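Local coordinates for 4-aminobutyrate transaminase (Acinetobacter baumannii, PDB 6WOP), which probably catalyses the pyridoxal 5'-phosphate-dependent transfer of the amino group of 4-aminobutyrate to 2-oxoglutarate, at residues 43-48 with 401-406. Numbering follows the deposited sequence.
Sequences QFIDFA and AEQFRQ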
ATOM      1  N   GLN A  43       4.028   8.584  49.244  1.00 28.19           N
ATOM      2  CA  GLN A  43       4.655   7.338  48.824  1.00 29.81           C
ATOM      3  C   GLN A  43       3.625   6.470  48.103  1.00 30.74           C
ATOM      4  O   GLN A  43       2.475   6.358  48.557  1.00 32.35           O
ATOM      5  CB  GLN A  43       5.163   6.614  50.079  1.00 36.29           C
ATOM      6  CG  GLN A  43       6.504   5.994  49.935  1.00 39.01           C
ATOM      7  CD  GLN A  43       7.054   5.464  51.263  1.00 37.18           C
ATOM      8  OE1 GLN A  43       7.620   6.204  52.081  1.00 35.87           O
ATOM      9  NE2 GLN A  43       6.818   4.184  51.496  1.00 32.61           N
ATOM     10  N   PHE A  44       4.042   5.846  46.993  1.00 25.28           N
ATOM     11  CA  PHE A  44       3.202   4.938  46.213  1.00 23.70           C
ATOM     12  C   PHE A  44       3.879   3.585  46.087  1.00 28.49           C
ATOM     13  O   PHE A  44       5.103   3.503  45.925  1.00 28.71           O
ATOM     14  CB  PHE A  44       2.933   5.471  44.820  1.00 20.77           C
ATOM     15  CG  PHE A  44       2.062   6.663  44.812  1.00 26.02           C
ATOM     16  CD1 PHE A  44       2.621   7.918  44.905  1.00 27.38           C
ATOM     17  CD2 PHE A  44       0.658   6.536  44.748  1.00 28.09           C
ATOM     18  CE1 PHE A  44       1.831   9.034  44.924  1.00 29.96           C
ATOM     19  CE2 PHE A  44      -0.139   7.662  44.756  1.00 30.23           C
ATOM     20  CZ  PHE A  44       0.441   8.914  44.847  1.00 30.11           C
ATOM     21  N   ILE A  45       3.107   2.520  46.223  1.00 26.88           N
ATOM     22  CA  ILE A  45       3.657   1.190  45.984  1.00 23.47           C
ATOM     23  C   ILE A  45       3.495   0.972  44.495  1.00 24.21           C
ATOM     24  O   ILE A  45       2.408   1.180  43.957  1.00 24.99           O
ATOM     25  CB  ILE A  45       2.921   0.111  46.799  1.00 23.57           C
ATOM     26  CG1 ILE A  45       3.147   0.316  48.299  1.00 23.13           C
ATOM     27  CG2 ILE A  45       3.248  -1.323  46.271  1.00 20.18           C
ATOM     28  CD1 ILE A  45       2.206  -0.511  49.238  1.00 24.45           C
ATOM     29  N   ASP A  46       4.541   0.543  43.841  1.00 20.66           N
ATOM     30  CA  ASP A  46       4.528   0.467  42.380  1.00 19.83           C
ATOM     31  C   ASP A  46       4.091  -0.930  41.930  1.00 18.78           C
ATOM     32  O   ASP A  46       4.897  -1.869  41.926  1.00 19.28           O
ATOM     33  CB  ASP A  46       5.933   0.820  41.878  1.00 17.67           C
ATOM     34  CG  ASP A  46       6.040   0.755  40.369  1.00 22.75           C
ATOM     35  OD1 ASP A  46       4.972   0.743  39.700  1.00 21.45           O
ATOM     36  OD2 ASP A  46       7.212   0.694  39.858  1.00 24.11           O
ATOM     37  N   PHE A  47       2.844  -1.071  41.481  1.00 19.57           N
ATOM     38  CA  PHE A  47       2.459  -2.275  40.749  1.00 19.75           C
ATOM     39  C   PHE A  47       2.434  -2.056  39.230  1.00 19.68           C
ATOM     40  O   PHE A  47       1.755  -2.810  38.513  1.00 19.01           O
ATOM     41  CB  PHE A  47       1.078  -2.763  41.171  1.00 20.63           C
ATOM     42  CG  PHE A  47       1.055  -3.599  42.476  1.00 21.32           C
ATOM     43  CD1 PHE A  47       2.159  -3.652  43.320  1.00 22.66           C
ATOM     44  CD2 PHE A  47      -0.088  -4.307  42.831  1.00 20.55           C
ATOM     45  CE1 PHE A  47       2.142  -4.397  44.530  1.00 25.59           C
ATOM     46  CE2 PHE A  47      -0.095  -5.077  44.019  1.00 22.98           C
ATOM     47  CZ  PHE A  47       1.011  -5.105  44.873  1.00 28.14           C
ATOM     48  N   ALA A  48       3.128  -1.034  38.736  1.00 21.72           N
ATOM     49  CA  ALA A  48       3.184  -0.736  37.301  1.00 20.95           C
ATOM     50  C   ALA A  48       4.523  -1.037  36.676  1.00 20.52           C
ATOM     51  O   ALA A  48       4.573  -1.394  35.492  1.00 22.29           O
ATOM     52  CB  ALA A  48       2.880   0.749  37.045  1.00 20.34           C
ATOM     53  N   ALA A 401       8.626  -8.535  50.185  1.00 25.32           N
ATOM     54  CA  ALA A 401       7.406  -9.333  50.381  1.00 24.49           C
ATOM     55  C   ALA A 401       6.395  -8.576  51.254  1.00 26.13           C
ATOM     56  O   ALA A 401       5.181  -8.634  51.017  1.00 26.49           O
ATOM     57  CB  ALA A 401       7.790 -10.685  50.993  1.00 27.60           C
ATOM     58  N   GLU A 402       6.888  -7.821  52.250  1.00 25.63           N
ATOM     59  CA  GLU A 402       5.986  -7.107  53.157  1.00 26.82           C
ATOM     60  C   GLU A 402       5.304  -5.921  52.486  1.00 25.87           C
ATOM     61  O   GLU A 402       4.159  -5.603  52.805  1.00 27.70           O
ATOM     62  CB  GLU A 402       6.749  -6.644  54.411  1.00 34.49           C
ATOM     63  CG  GLU A 402       7.778  -5.548  54.180  1.00 33.01           C
ATOM     64  CD  GLU A 402       9.197  -6.066  53.794  1.00 32.67           C
ATOM     65  OE1 GLU A 402       9.386  -7.270  53.450  1.00 27.85           O
ATOM     66  OE2 GLU A 402      10.134  -5.238  53.869  1.00 30.04           O
ATOM     67  N   GLN A 403       5.965  -5.279  51.528  1.00 24.24           N
ATOM     68  CA  GLN A 403       5.359  -4.194  50.773  1.00 23.40           C
ATOM     69  C   GLN A 403       4.387  -4.728  49.713  1.00 25.72           C
ATOM     70  O   GLN A 403       3.313  -4.151  49.490  1.00 26.91           O
ATOM     71  CB  GLN A 403       6.451  -3.365  50.113  1.00 23.36           C
ATOM     72  CG  GLN A 403       5.926  -2.099  49.470  1.00 27.42           C
ATOM     73  CD  GLN A 403       7.011  -1.285  48.750  1.00 24.32           C
ATOM     74  OE1 GLN A 403       7.855  -1.824  48.048  1.00 21.76           O
ATOM     75  NE2 GLN A 403       6.932   0.010  48.884  1.00 23.10           N
ATOM     76  N   PHE A 404       4.719  -5.861  49.099  1.00 24.10           N
ATOM     77  CA  PHE A 404       3.781  -6.539  48.213  1.00 25.09           C
ATOM     78  C   PHE A 404       2.487  -6.894  48.954  1.00 30.20           C
ATOM     79  O   PHE A 404       1.373  -6.668  48.447  1.00 31.41           O
ATOM     80  CB  PHE A 404       4.464  -7.796  47.662  1.00 22.18           C
ATOM     81  CG  PHE A 404       3.622  -8.627  46.663  1.00 22.49           C
ATOM     82  CD1 PHE A 404       3.388  -8.170  45.358  1.00 22.79           C
ATOM     83  CD2 PHE A 404       3.233  -9.927  47.004  1.00 24.13           C
ATOM     84  CE1 PHE A 404       2.732  -8.952  44.445  1.00 24.41           C
ATOM     85  CE2 PHE A 404       2.563 -10.716  46.074  1.00 25.93           C
ATOM     86  CZ  PHE A 404       2.326 -10.224  44.813  1.00 25.30           C
ATOM     87  N   ARG A 405       2.630  -7.393  50.179  1.00 27.77           N
ATOM     88  CA  ARG A 405       1.474  -7.772  50.987  1.00 29.80           C
ATOM     89  C   ARG A 405       0.596  -6.554  51.256  1.00 27.83           C
ATOM     90  O   ARG A 405      -0.630  -6.638  51.193  1.00 31.21           O
ATOM     91  CB  ARG A 405       1.923  -8.401  52.307  1.00 41.71           C
ATOM     92  CG  ARG A 405       2.975  -9.487  52.150  1.00 50.33           C
ATOM     93  CD  ARG A 405       2.450 -10.836  52.613  1.00 55.24           C
ATOM     94  NE  ARG A 405       3.358 -11.925  52.264  1.00 56.66           N
ATOM     95  CZ  ARG A 405       4.458 -12.227  52.943  1.00 56.56           C
ATOM     96  NH1 ARG A 405       4.793 -11.521  54.015  1.00 57.90           N
ATOM     97  NH2 ARG A 405       5.225 -13.236  52.553  1.00 54.69           N
ATOM     98  N   GLN A 406       1.228  -5.424  51.555  1.00 27.53           N
ATOM     99  CA  GLN A 406       0.493  -4.175  51.784  1.00 28.54           C
ATOM    100  C   GLN A 406      -0.276  -3.755  50.547  1.00 26.96           C
ATOM    101  O   GLN A 406      -1.400  -3.231  50.639  1.00 27.88           O
ATOM    102  CB  GLN A 406       1.463  -3.062  52.148  1.00 32.90           C
ATOM    103  CG  GLN A 406       0.833  -1.776  52.651  1.00 38.69           C
ATOM    104  CD  GLN A 406       1.903  -0.811  53.062  1.00 43.06           C
ATOM    105  OE1 GLN A 406       3.062  -1.203  53.164  1.00 41.36           O
ATOM    106  NE2 GLN A 406       1.552   0.465  53.228  1.00 45.03           N
TER
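I45, on strand 43-46, meets the first turns of helix 401-416 by lodging between Q403 and Q406. Its CA–CB bond is directed at the helix. From CB, CG1, set anti to the carbonyl carbon (chi1 -66°), runs alongside the Q403 chain, the two pointing in opposite directions: I45 CG1 lies 3.8 Å from Q403 NE2 and is nearly as close to Q403 CG. The tip, I45 CD1, reaches the backbone, 3.8 Å from Q403 O. It also touches the flank of Q406, with 3.8 Å between I45 CD1 and Q406 CD. The methyl is thus held against the extended Q406 chain, while I399 and L379 also pack on I45. Q403, likewise extended, sends its amide past I45 to the neighbouring hairpin, where NE2 is hydrogen-bonded to T35 OG1; the contact with I45 is therefore made beside a polar group that already has a partner.

Two residues on, F47 meets F404 across the same interface. The rings lie oblique, planes at 42° and centroids 5.8 Å apart, and touch through F47 CZ and F404 CD1 at 3.9 Å. F404 O sits in the plane of the F47 ring, at its edge. I399 touches both phenylalanines, and Y395 meets F404 edge-to-face, while L328 and L332 of helix 321-342 pack on F404. Packing of this kind, an isoleucine laid among the chains of two glutamines and a phenylalanine against a phenylalanine, sets a helix on a mixed sheet in which strand 43-46 runs parallel to strand 379-384; it joins an N-terminal strand to the C-terminal helix, as in the small domain of fold-type I aminotransferases.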